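Local coordinates for hypothetical protein TM1631 (Thermotoga maritima, PDB 1VPQ), which is of unknown function but belongs to the DUF72 family of TIM-barrel proteins, with bound sulfates that may mark a functional anion pocket, at residues M122-Q126 with Y199-R203; L141-R145 with F169-I175; E151-R157 with T176-E182; F156-D162 with G187-R192. All blocks are in the same frame, centred on the assembly; numbering follows the deposited sequence.

Contact 1: residues M122-Q126 with Y199-R203; sequences MTLAQ and YAYFR. With SO4 (sulfate ion), chain B.
R203 and L124 reach across the interior of the barrel from two non-adjacent strands, coming from opposite directions: methyl CD2 of L124 sits over one face of the R203 guanidinium, nearer its rim than its middle, 3.7 Å from NE. Toward the amino ends of the strands, M122 and Y201 run antiparallel alongside each other, and M122 CG rests 3.7 Å from Y201 CE2. The M122 chain leaves with CG anti to the backbone N (chi1 -173°), then bends twice, which brings CE to Y199 CB at 3.9 Å. The Y201 hydroxyl is bonded to E54 and T82. Q126 crosses R203 at about a right angle, its amide plane only 21° from the guanidinium, with CG 3.8 Å from NH1. Beside them lies a sulfate, probably from the crystallisation liquor. R203 NH2 donates to its O4 at 2.9 Å, while NH1 reaches O1 at 3.1 Å and, less closely, O4. E155 and E54 form salt bridges with the same guanidinium and probably hold it in its pose; Q126 OE1 is held by K84. Such a meeting of inward side chains, apolar round M122 and charged round R203, is characteristic of the interior of a TIM barrel.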
# COMPACT_ATOMS: atom_id res chain seq x y z
N MET A 122 -7.25 2.18 -6.07
CA MET A 122 -7.48 2.38 -4.63
C MET A 122 -6.60 3.49 -4.07
O MET A 122 -5.46 3.68 -4.51
CB MET A 122 -7.19 1.07 -3.88
CG MET A 122 -7.53 1.04 -2.39
SD MET A 122 -9.27 0.77 -2.00
CE MET A 122 -9.68 -0.76 -2.82
N THR A 123 -7.14 4.22 -3.09
CA THR A 123 -6.37 5.21 -2.33
C THR A 123 -6.11 4.68 -0.92
O THR A 123 -7.01 4.13 -0.29
CB THR A 123 -7.07 6.58 -2.30
OG1 THR A 123 -7.13 7.11 -3.62
CG2 THR A 123 -6.32 7.58 -1.42
N LEU A 124 -4.88 4.84 -0.45
CA LEU A 124 -4.46 4.27 0.83
C LEU A 124 -4.24 5.35 1.87
O LEU A 124 -3.46 6.30 1.64
CB LEU A 124 -3.17 3.47 0.66
CG LEU A 124 -2.55 2.87 1.93
CD1 LEU A 124 -3.41 1.74 2.50
CD2 LEU A 124 -1.14 2.38 1.66
N ALA A 125 -4.90 5.20 3.01
CA ALA A 125 -4.64 6.03 4.18
C ALA A 125 -3.99 5.17 5.24
O ALA A 125 -4.67 4.38 5.91
CB ALA A 125 -5.94 6.65 4.69
N GLN A 126 -2.67 5.31 5.38
CA GLN A 126 -1.90 4.54 6.36
C GLN A 126 -1.50 5.44 7.53
O GLN A 126 -0.80 6.43 7.35
CB GLN A 126 -0.67 3.90 5.70
CG GLN A 126 0.38 3.31 6.65
CD GLN A 126 1.50 4.28 6.99
OE1 GLN A 126 2.17 4.80 6.10
NE2 GLN A 126 1.71 4.54 8.29
N TYR A 199 -13.37 -5.49 -1.75
CA TYR A 199 -11.96 -5.54 -2.14
C TYR A 199 -11.10 -5.91 -0.93
O TYR A 199 -11.43 -5.57 0.21
CB TYR A 199 -11.51 -4.19 -2.71
CG TYR A 199 -12.21 -3.86 -4.00
CD1 TYR A 199 -11.74 -4.38 -5.20
CD2 TYR A 199 -13.36 -3.08 -4.03
CE1 TYR A 199 -12.38 -4.10 -6.40
CE2 TYR A 199 -14.02 -2.80 -5.23
CZ TYR A 199 -13.52 -3.31 -6.41
OH TYR A 199 -14.15 -3.05 -7.61
N ALA A 200 -10.03 -6.65 -1.19
CA ALA A 200 -8.99 -6.91 -0.19
C ALA A 200 -7.72 -6.16 -0.57
O ALA A 200 -7.45 -5.94 -1.75
CB ALA A 200 -8.70 -8.39 -0.07
N TYR A 201 -6.96 -5.78 0.45
CA TYR A 201 -5.73 -5.03 0.29
C TYR A 201 -4.73 -5.56 1.30
O TYR A 201 -4.98 -5.50 2.50
CB TYR A 201 -6.00 -3.54 0.52
CG TYR A 201 -4.97 -2.58 -0.05
CD1 TYR A 201 -3.66 -2.55 0.42
CD2 TYR A 201 -5.32 -1.67 -1.04
CE1 TYR A 201 -2.73 -1.64 -0.09
CE2 TYR A 201 -4.41 -0.77 -1.56
CZ TYR A 201 -3.11 -0.75 -1.08
OH TYR A 201 -2.21 0.15 -1.61
N PHE A 202 -3.60 -6.09 0.84
CA PHE A 202 -2.56 -6.62 1.73
C PHE A 202 -1.31 -5.78 1.64
O PHE A 202 -0.90 -5.42 0.54
CB PHE A 202 -2.18 -8.05 1.37
CG PHE A 202 -3.29 -9.02 1.54
CD1 PHE A 202 -4.33 -9.07 0.62
CD2 PHE A 202 -3.29 -9.91 2.61
CE1 PHE A 202 -5.37 -9.98 0.77
CE2 PHE A 202 -4.33 -10.82 2.76
CZ PHE A 202 -5.37 -10.86 1.84
N ARG A 203 -0.70 -5.50 2.79
CA ARG A 203 0.61 -4.86 2.81
C ARG A 203 1.59 -5.63 3.70
O ARG A 203 1.30 -5.87 4.85
CB ARG A 203 0.49 -3.41 3.26
CG ARG A 203 -0.32 -2.53 2.30
CD ARG A 203 -0.15 -1.07 2.64
NE ARG A 203 1.10 -0.51 2.14
CZ ARG A 203 1.86 0.38 2.79
NH1 ARG A 203 1.56 0.78 4.01
NH2 ARG A 203 2.97 0.83 2.22
S SO4 B . 4.61 2.27 5.58
O1 SO4 B . 3.40 1.81 6.26
O2 SO4 B . 5.12 3.48 6.21
O3 SO4 B . 5.61 1.22 5.68
O4 SO4 B . 4.29 2.58 4.19

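Contact 2: residues L141-R145 with F169-I175; sequences LEKLR and FLRNHGI
L141 lays its CB against the F169 ring, 3.6 Å from CE2, the two side chains crossing at a slant. F169 leaves its own helix with chi1 at 174°, opposite its backbone N, which points the ring into the gap between the helices. One residue on, the backbone N of E142 lies at the edge of that ring, 3.7 Å from CZ. The E142 carboxylate then swings toward H173, placing OE1 3.1 Å from CD2, with the carboxylate and imidazole planes 61° apart. H173 is itself held within its own segment, since ND1 donates a nearly straight bond of 2.7 Å to F169 O. R145 is the last residue of this segment to touch. Its chain, bent at chi2 and chi3, runs past H173 in the opposite direction and brings NH1 to H173 O at 3.2 Å, the donor lying in the carbonyl plane. G174 O is also 3.2 Å from NH1, and I175 CG1 packs nearby. NH2 bonds to the carbonyls of Y148 and Y150. R145 therefore ties the chain after its own helix to the turn after helix 164-173, where G174 has positive phi. The chemistry implies two neighbouring outer helices whose polar link is an arginine to a backbone carbonyl, beside apolar packing of L141 on F169.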
# COMPACT_ATOMS: atom_id res chain seq x y z
N LEU A 141 -11.92 9.61 11.17
CA LEU A 141 -12.08 8.69 10.04
C LEU A 141 -13.40 8.95 9.30
O LEU A 141 -13.47 8.80 8.07
CB LEU A 141 -11.98 7.23 10.50
CG LEU A 141 -10.61 6.68 10.95
CD1 LEU A 141 -10.72 5.24 11.42
CD2 LEU A 141 -9.54 6.78 9.87
N GLU A 142 -14.45 9.33 10.03
CA GLU A 142 -15.71 9.74 9.41
C GLU A 142 -15.53 11.03 8.57
O GLU A 142 -16.15 11.17 7.51
CB GLU A 142 -16.80 9.92 10.47
CG GLU A 142 -18.05 10.65 10.01
CD GLU A 142 -18.79 9.96 8.88
OE1 GLU A 142 -18.35 8.88 8.45
OE2 GLU A 142 -19.83 10.49 8.44
N LYS A 143 -14.70 11.96 9.04
CA LYS A 143 -14.44 13.19 8.28
C LYS A 143 -13.69 12.89 6.99
O LYS A 143 -13.99 13.47 5.94
CB LYS A 143 -13.70 14.22 9.14
CG LYS A 143 -14.54 14.73 10.31
CD LYS A 143 -13.76 15.65 11.23
CE LYS A 143 -14.64 16.28 12.30
NZ LYS A 143 -13.91 17.34 13.07
N LEU A 144 -12.74 11.96 7.07
CA LEU A 144 -12.00 11.48 5.90
C LEU A 144 -12.89 10.80 4.86
O LEU A 144 -12.77 11.03 3.66
CB LEU A 144 -10.91 10.51 6.33
CG LEU A 144 -10.11 9.84 5.21
CD1 LEU A 144 -9.43 10.88 4.32
CD2 LEU A 144 -9.10 8.90 5.81
N ARG A 145 -13.77 9.93 5.33
CA ARG A 145 -14.69 9.22 4.46
C ARG A 145 -15.53 10.22 3.65
O ARG A 145 -15.58 10.16 2.42
CB ARG A 145 -15.58 8.29 5.28
CG ARG A 145 -16.78 7.71 4.52
CD ARG A 145 -16.37 6.59 3.60
NE ARG A 145 -15.79 7.04 2.34
CZ ARG A 145 -15.27 6.23 1.42
NH1 ARG A 145 -15.26 4.91 1.61
NH2 ARG A 145 -14.76 6.73 0.31
N PHE A 169 -17.14 -0.21 12.03
CA PHE A 169 -17.04 1.14 11.48
C PHE A 169 -16.67 1.10 9.99
O PHE A 169 -17.33 1.74 9.16
CB PHE A 169 -16.04 2.00 12.26
CG PHE A 169 -15.82 3.35 11.63
CD1 PHE A 169 -16.72 4.39 11.85
CD2 PHE A 169 -14.75 3.56 10.78
CE1 PHE A 169 -16.52 5.64 11.24
CE2 PHE A 169 -14.56 4.79 10.17
CZ PHE A 169 -15.44 5.83 10.40
N LEU A 170 -15.61 0.37 9.67
CA LEU A 170 -15.14 0.28 8.29
C LEU A 170 -16.26 -0.23 7.38
O LEU A 170 -16.56 0.40 6.38
CB LEU A 170 -13.90 -0.61 8.19
CG LEU A 170 -12.64 -0.15 8.92
CD1 LEU A 170 -11.55 -1.18 8.81
CD2 LEU A 170 -12.13 1.19 8.41
N ARG A 171 -16.86 -1.36 7.74
CA ARG A 171 -18.04 -1.90 7.04
C ARG A 171 -19.22 -0.94 6.87
O ARG A 171 -19.93 -0.97 5.85
CB ARG A 171 -18.57 -3.14 7.77
CG ARG A 171 -17.89 -4.44 7.38
CD ARG A 171 -18.54 -5.63 8.09
NE ARG A 171 -17.76 -6.06 9.25
CZ ARG A 171 -16.79 -6.98 9.23
NH1 ARG A 171 -16.45 -7.61 8.10
NH2 ARG A 171 -16.15 -7.28 10.36
N ASN A 172 -19.48 -0.12 7.88
CA ASN A 172 -20.61 0.80 7.81
C ASN A 172 -20.32 1.97 6.87
O ASN A 172 -21.24 2.63 6.40
CB ASN A 172 -21.00 1.32 9.19
CG ASN A 172 -21.90 0.36 9.94
OD1 ASN A 172 -22.76 -0.30 9.36
ND2 ASN A 172 -21.72 0.29 11.24
N HIS A 173 -19.04 2.20 6.60
CA HIS A 173 -18.61 3.32 5.76
C HIS A 173 -17.92 2.91 4.47
O HIS A 173 -17.41 3.77 3.75
CB HIS A 173 -17.74 4.25 6.60
CG HIS A 173 -18.46 4.82 7.78
ND1 HIS A 173 -18.54 4.17 8.99
CD2 HIS A 173 -19.19 5.95 7.91
CE1 HIS A 173 -19.26 4.89 9.82
NE2 HIS A 173 -19.67 5.97 9.19
N GLY A 174 -17.92 1.61 4.16
CA GLY A 174 -17.34 1.09 2.91
C GLY A 174 -15.86 1.40 2.73
O GLY A 174 -15.41 1.74 1.62
N ILE A 175 -15.10 1.29 3.81
CA ILE A 175 -13.65 1.45 3.75
C ILE A 175 -12.99 0.08 3.74
O ILE A 175 -13.27 -0.76 4.60
CB ILE A 175 -13.12 2.27 4.94
CG1 ILE A 175 -13.74 3.67 4.93
CG2 ILE A 175 -11.59 2.37 4.87
CD1 ILE A 175 -13.61 4.43 6.25

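Contact 3: residues E151-R157 with T176-E182; sequences ELAVEFR and TFVVVDE. With SO4 (sulfate ion), chain C; SO4 (sulfate ion), chain B.
Three backbone hydrogen bonds join L152-V154 to T176-V178 in parallel register: T176 N to L152 O (2.9 Å), V154 N to T176 O (2.9 Å) and V178 N to V154 O (3.0 Å). Toward their carboxyl ends the strands diverge, and a water takes over, accepting from F156 N and donating to V178 O. Apolar contacts follow the same course. A153 CB lies 4.0 Å from V178 CG2, and E155 CB lies 3.6 Å from V178 CB. With chi1 at -173° and the rest of the chain extended, E155 carries its carboxylate past V178 toward E182. The charged groups gather at the carboxyl ends of the strands. R157 NH1 makes a long, weak ion pair with each of E155 OE2 and E182 OE2; the latter lies at the guanidinium edge with its carboxylate plane turned 76° away. This arginine probably eases the closeness of the two acids. Its edges also hold two sulfates: NE bonds O4 of one at 2.9 Å, NH1 bonds O1 of the other at 3.1 Å. R203 and H205 bind the E155 carboxylate as well. Strands 152-155 and 176-181 form a beta-alpha-beta crossover through helix 164-173, flanked in the sheet by strands 120-126 and 199-204.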
# COMPACT_ATOMS: atom_id res chain seq x y z
N GLU A 151 -12.76 4.93 -4.08
CA GLU A 151 -12.30 3.73 -3.37
C GLU A 151 -11.21 4.07 -2.36
O GLU A 151 -10.14 4.55 -2.72
CB GLU A 151 -11.81 2.67 -4.37
CG GLU A 151 -12.93 1.91 -5.08
CD GLU A 151 -13.65 0.90 -4.20
OE1 GLU A 151 -13.27 0.73 -3.03
OE2 GLU A 151 -14.63 0.27 -4.68
N LEU A 152 -11.51 3.81 -1.08
CA LEU A 152 -10.62 4.09 0.04
C LEU A 152 -10.29 2.84 0.86
O LEU A 152 -11.15 1.97 1.06
CB LEU A 152 -11.28 5.13 0.96
CG LEU A 152 -10.40 5.74 2.06
CD1 LEU A 152 -9.28 6.57 1.47
CD2 LEU A 152 -11.23 6.58 3.01
N ALA A 153 -9.04 2.76 1.30
CA ALA A 153 -8.55 1.71 2.19
C ALA A 153 -7.74 2.31 3.33
O ALA A 153 -7.03 3.31 3.15
CB ALA A 153 -7.69 0.69 1.44
N VAL A 154 -7.87 1.70 4.51
CA VAL A 154 -7.20 2.19 5.72
C VAL A 154 -6.36 1.09 6.41
O VAL A 154 -6.80 -0.05 6.56
CB VAL A 154 -8.21 2.82 6.74
CG1 VAL A 154 -7.56 3.05 8.11
CG2 VAL A 154 -8.78 4.14 6.20
N GLU A 155 -5.16 1.50 6.82
CA GLU A 155 -4.22 0.68 7.59
C GLU A 155 -3.88 1.36 8.93
O GLU A 155 -3.51 2.54 8.96
CB GLU A 155 -2.92 0.51 6.79
CG GLU A 155 -1.92 -0.46 7.41
CD GLU A 155 -0.54 -0.38 6.77
OE1 GLU A 155 -0.45 -0.15 5.55
OE2 GLU A 155 0.48 -0.54 7.49
N PHE A 156 -3.93 0.59 10.01
CA PHE A 156 -3.51 1.04 11.34
C PHE A 156 -2.19 0.40 11.75
O PHE A 156 -1.89 -0.74 11.37
CB PHE A 156 -4.56 0.68 12.39
CG PHE A 156 -5.96 0.97 11.97
CD1 PHE A 156 -6.47 2.25 12.05
CD2 PHE A 156 -6.78 -0.06 11.51
CE1 PHE A 156 -7.80 2.52 11.66
CE2 PHE A 156 -8.10 0.19 11.12
CZ PHE A 156 -8.61 1.48 11.20
N ARG A 157 -1.42 1.14 12.54
CA ARG A 157 -0.16 0.66 13.10
C ARG A 157 -0.28 0.29 14.58
O ARG A 157 0.45 -0.57 15.07
CB ARG A 157 0.92 1.73 12.95
CG ARG A 157 2.33 1.25 13.30
CD ARG A 157 3.00 0.69 12.08
NE ARG A 157 3.61 1.76 11.30
CZ ARG A 157 3.72 1.78 9.97
NH1 ARG A 157 3.23 0.79 9.23
NH2 ARG A 157 4.31 2.81 9.38
N THR A 176 -12.14 -0.15 2.75
CA THR A 176 -11.43 -1.41 2.61
C THR A 176 -10.34 -1.52 3.68
O THR A 176 -9.54 -0.60 3.90
CB THR A 176 -10.84 -1.53 1.18
OG1 THR A 176 -11.91 -1.61 0.22
CG2 THR A 176 -9.94 -2.76 1.05
N PHE A 177 -10.33 -2.67 4.36
CA PHE A 177 -9.37 -2.94 5.43
C PHE A 177 -8.03 -3.43 4.86
O PHE A 177 -7.98 -4.38 4.08
CB PHE A 177 -9.95 -3.99 6.39
CG PHE A 177 -8.98 -4.42 7.44
CD1 PHE A 177 -8.60 -3.55 8.46
CD2 PHE A 177 -8.42 -5.69 7.41
CE1 PHE A 177 -7.70 -3.94 9.42
CE2 PHE A 177 -7.51 -6.08 8.37
CZ PHE A 177 -7.15 -5.21 9.37
N VAL A 178 -6.94 -2.76 5.26
CA VAL A 178 -5.60 -3.17 4.87
C VAL A 178 -5.10 -4.28 5.79
O VAL A 178 -4.81 -4.05 6.96
CB VAL A 178 -4.62 -2.00 4.91
CG1 VAL A 178 -3.20 -2.48 4.60
CG2 VAL A 178 -5.04 -0.95 3.90
N VAL A 179 -5.01 -5.49 5.24
CA VAL A 179 -4.47 -6.63 5.98
C VAL A 179 -2.95 -6.50 5.97
O VAL A 179 -2.33 -6.52 4.91
CB VAL A 179 -4.87 -7.98 5.35
CG1 VAL A 179 -4.26 -9.14 6.15
CG2 VAL A 179 -6.39 -8.12 5.25
N VAL A 180 -2.36 -6.39 7.16
CA VAL A 180 -0.94 -6.07 7.27
C VAL A 180 -0.14 -7.22 7.88
O VAL A 180 -0.57 -7.83 8.87
CB VAL A 180 -0.70 -4.85 8.17
CG1 VAL A 180 0.78 -4.49 8.21
CG2 VAL A 180 -1.49 -3.68 7.70
N ASP A 181 1.02 -7.50 7.29
CA ASP A 181 2.05 -8.25 7.97
C ASP A 181 3.22 -7.33 8.33
O ASP A 181 3.85 -6.73 7.46
CB ASP A 181 2.54 -9.46 7.17
CG ASP A 181 3.31 -10.44 8.04
OD1 ASP A 181 2.66 -11.16 8.83
OD2 ASP A 181 4.55 -10.47 7.96
N GLU A 182 3.46 -7.25 9.63
CA GLU A 182 4.41 -6.35 10.27
C GLU A 182 5.21 -7.16 11.26
O GLU A 182 4.86 -8.31 11.53
CB GLU A 182 3.62 -5.31 11.09
CG GLU A 182 3.46 -3.96 10.45
CD GLU A 182 2.46 -3.11 11.19
OE1 GLU A 182 2.40 -3.17 12.43
OE2 GLU A 182 1.71 -2.38 10.53
S SO4 C . 5.42 4.71 12.36
O1 SO4 C . 5.36 5.31 11.03
O2 SO4 C . 6.35 5.44 13.20
O3 SO4 C . 4.11 4.77 12.99
O4 SO4 C . 5.85 3.32 12.26
S SO4 B . 4.61 2.27 5.58
O1 SO4 B . 3.40 1.81 6.26
O2 SO4 B . 5.12 3.48 6.21
O3 SO4 B . 5.61 1.22 5.68
O4 SO4 B . 4.29 2.58 4.19
O HOH W 1 -4.84 -2.44 9.22

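Contact 4: residues F156-D162 with G187-R192; sequences FRHYSWD and GLFPYR. With SO4 (sulfate ion), chain D; SO4 (sulfate ion), chain C; SO4 (sulfate ion), chain B.
F189 takes a chi1 of -166°, turning its ring away from its own backbone N and against F156-D162, while F156, its CG anti to the carbonyl carbon instead, extends alongside it in the same direction. The two rings meet at a slant, planes 40° apart, and F156 CB touches F189 CD2 at 3.9 Å. Farther round the F189 ring, CE2 lies close to the backbone N of D162, while H158 O stands at the ring edge. W161 CB touches both F189 CE2, at 3.7 Å, and one face of the F156 ring. Two backbone bonds tie the loops together. Y159 N donates to G187 O at 2.8 Å, from above the carbonyl plane, and F189 N makes a weak, strongly bent bond to R157 O. The same G187 oxygen lies at the edge of the Y159 ring. L188 runs side by side with R157, its CD2 3.9 Å from CG, against the aliphatic part of the sulfate-binding arginine. At D162, OD2 forms a salt bridge with R192 NE at 3.3 Å, with only a weak hydrogen bond, the carboxylate and guanidinium planes 77° apart; D162 OD1 is bonded to Y167. R192 NH1 approaches a third sulfate. Loops following strands 152-155 and 176-181 meet here, at the C-terminal side of the sheet, the end where TIM barrels characteristically carry their active sites.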
# COMPACT_ATOMS: atom_id res chain seq x y z
N PHE A 156 -3.93 0.59 10.01
CA PHE A 156 -3.51 1.04 11.34
C PHE A 156 -2.19 0.40 11.75
O PHE A 156 -1.89 -0.74 11.37
CB PHE A 156 -4.56 0.68 12.39
CG PHE A 156 -5.96 0.97 11.97
CD1 PHE A 156 -6.47 2.25 12.05
CD2 PHE A 156 -6.78 -0.06 11.51
CE1 PHE A 156 -7.80 2.52 11.66
CE2 PHE A 156 -8.10 0.19 11.12
CZ PHE A 156 -8.61 1.48 11.20
N ARG A 157 -1.42 1.14 12.54
CA ARG A 157 -0.16 0.66 13.10
C ARG A 157 -0.28 0.29 14.58
O ARG A 157 0.45 -0.57 15.07
CB ARG A 157 0.92 1.73 12.95
CG ARG A 157 2.33 1.25 13.30
CD ARG A 157 3.00 0.69 12.08
NE ARG A 157 3.61 1.76 11.30
CZ ARG A 157 3.72 1.78 9.97
NH1 ARG A 157 3.23 0.79 9.23
NH2 ARG A 157 4.31 2.81 9.38
N HIS A 158 -1.21 0.92 15.29
CA HIS A 158 -1.31 0.75 16.74
C HIS A 158 -2.28 -0.39 17.10
O HIS A 158 -3.36 -0.51 16.50
CB HIS A 158 -1.75 2.08 17.38
CG HIS A 158 -1.50 2.16 18.86
ND1 HIS A 158 -2.50 2.03 19.79
CD2 HIS A 158 -0.35 2.35 19.56
CE1 HIS A 158 -1.99 2.14 21.00
NE2 HIS A 158 -0.68 2.33 20.89
N TYR A 159 -1.88 -1.21 18.08
CA TYR A 159 -2.64 -2.37 18.55
C TYR A 159 -4.09 -2.06 18.99
O TYR A 159 -5.00 -2.87 18.75
CB TYR A 159 -1.88 -3.07 19.70
CG TYR A 159 -1.96 -2.34 21.03
CD1 TYR A 159 -1.15 -1.23 21.31
CD2 TYR A 159 -2.86 -2.76 22.02
CE1 TYR A 159 -1.23 -0.57 22.52
CE2 TYR A 159 -2.95 -2.09 23.23
CZ TYR A 159 -2.14 -0.99 23.48
OH TYR A 159 -2.23 -0.32 24.68
N SER A 160 -4.29 -0.91 19.62
CA SER A 160 -5.59 -0.47 20.14
C SER A 160 -6.75 -0.58 19.15
O SER A 160 -7.92 -0.62 19.55
CB SER A 160 -5.49 0.98 20.63
OG SER A 160 -5.07 1.85 19.59
N TRP A 161 -6.42 -0.61 17.86
CA TRP A 161 -7.41 -0.64 16.79
C TRP A 161 -7.98 -2.03 16.47
O TRP A 161 -9.01 -2.12 15.79
CB TRP A 161 -6.81 -0.05 15.51
CG TRP A 161 -6.65 1.45 15.53
CD1 TRP A 161 -5.49 2.15 15.72
CD2 TRP A 161 -7.68 2.43 15.34
NE1 TRP A 161 -5.74 3.49 15.67
CE2 TRP A 161 -7.07 3.69 15.45
CE3 TRP A 161 -9.06 2.36 15.11
CZ2 TRP A 161 -7.79 4.88 15.32
CZ3 TRP A 161 -9.77 3.54 14.98
CH2 TRP A 161 -9.14 4.78 15.09
N ASP A 162 -7.34 -3.10 16.93
CA ASP A 162 -7.80 -4.47 16.59
C ASP A 162 -8.95 -4.92 17.48
O ASP A 162 -8.79 -5.82 18.31
CB ASP A 162 -6.65 -5.49 16.62
CG ASP A 162 -7.14 -6.92 16.31
OD1 ASP A 162 -7.92 -7.07 15.35
OD2 ASP A 162 -6.76 -7.87 17.02
N GLY A 187 2.80 -3.66 20.72
CA GLY A 187 2.16 -2.41 20.30
C GLY A 187 1.69 -2.32 18.86
O GLY A 187 0.85 -1.48 18.54
N LEU A 188 2.23 -3.18 18.00
CA LEU A 188 1.94 -3.13 16.57
C LEU A 188 0.67 -3.87 16.20
O LEU A 188 0.26 -4.80 16.90
CB LEU A 188 3.11 -3.70 15.77
CG LEU A 188 4.42 -2.91 15.85
CD1 LEU A 188 5.48 -3.57 14.99
CD2 LEU A 188 4.21 -1.47 15.44
N PHE A 189 0.07 -3.48 15.08
CA PHE A 189 -1.20 -4.04 14.67
C PHE A 189 -0.96 -5.45 14.12
O PHE A 189 -0.04 -5.66 13.32
CB PHE A 189 -1.88 -3.15 13.62
CG PHE A 189 -3.33 -3.47 13.39
CD1 PHE A 189 -3.69 -4.42 12.44
CD2 PHE A 189 -4.33 -2.84 14.10
CE1 PHE A 189 -5.03 -4.73 12.22
CE2 PHE A 189 -5.66 -3.15 13.88
CZ PHE A 189 -6.01 -4.09 12.94
N PRO A 190 -1.78 -6.43 14.55
CA PRO A 190 -1.57 -7.82 14.12
C PRO A 190 -2.04 -8.12 12.71
O PRO A 190 -2.63 -7.27 12.04
CB PRO A 190 -2.41 -8.61 15.13
CG PRO A 190 -3.52 -7.70 15.47
CD PRO A 190 -2.93 -6.32 15.47
N TYR A 191 -1.78 -9.35 12.27
CA TYR A 191 -2.20 -9.82 10.95
C TYR A 191 -3.61 -10.32 11.08
O TYR A 191 -3.84 -11.33 11.71
CB TYR A 191 -1.27 -10.94 10.48
CG TYR A 191 -1.69 -11.64 9.22
CD1 TYR A 191 -1.36 -11.13 7.98
CD2 TYR A 191 -2.38 -12.86 9.27
CE1 TYR A 191 -1.73 -11.78 6.81
CE2 TYR A 191 -2.75 -13.52 8.12
CZ TYR A 191 -2.42 -12.98 6.89
OH TYR A 191 -2.78 -13.63 5.73
N ARG A 192 -4.55 -9.58 10.50
CA ARG A 192 -5.97 -9.95 10.51
C ARG A 192 -6.49 -10.13 9.08
O ARG A 192 -6.78 -9.14 8.40
CB ARG A 192 -6.83 -8.89 11.23
CG ARG A 192 -6.69 -8.78 12.75
CD ARG A 192 -6.12 -10.04 13.36
NE ARG A 192 -6.36 -10.23 14.78
CZ ARG A 192 -5.64 -11.02 15.56
NH1 ARG A 192 -4.59 -11.68 15.07
NH2 ARG A 192 -5.95 -11.15 16.84
S SO4 D . -0.22 -12.29 14.27
O1 SO4 D . 0.35 -10.97 14.52
O2 SO4 D . -1.46 -12.49 15.04
O3 SO4 D . -0.51 -12.45 12.86
O4 SO4 D . 0.75 -13.31 14.63
S SO4 C . 5.42 4.71 12.36
O1 SO4 C . 5.36 5.31 11.03
O2 SO4 C . 6.35 5.44 13.20
O3 SO4 C . 4.11 4.77 12.99
O4 SO4 C . 5.85 3.32 12.26
S SO4 B . 4.61 2.27 5.58
O1 SO4 B . 3.40 1.81 6.26
O2 SO4 B . 5.12 3.48 6.21
O3 SO4 B . 5.61 1.22 5.68
O4 SO4 B . 4.29 2.58 4.19

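Overall arrangement
Contacts 1 and 3 lie deepest, their centres about 5 Å apart, and are welded by the salt bridge from R203 NH1 to E155 OE1, 2.7 Å long. The sulfate gripped by R203 is also held by R157, K84 and Y220, so contacts 1, 3 and 4 converge on what may be an anion pocket at the carboxyl ends of the strands; F156 and R157 are shared by contacts 3 and 4. Contact 2 stands outside the barrel, its centre about 12 Å from that of contact 3, and meets it where I175 CG2 packs on V154 CG2 at 3.6 Å. L141 touches F156 and W161, joining contact 2 to contact 4, whose centres are about 18 Å apart.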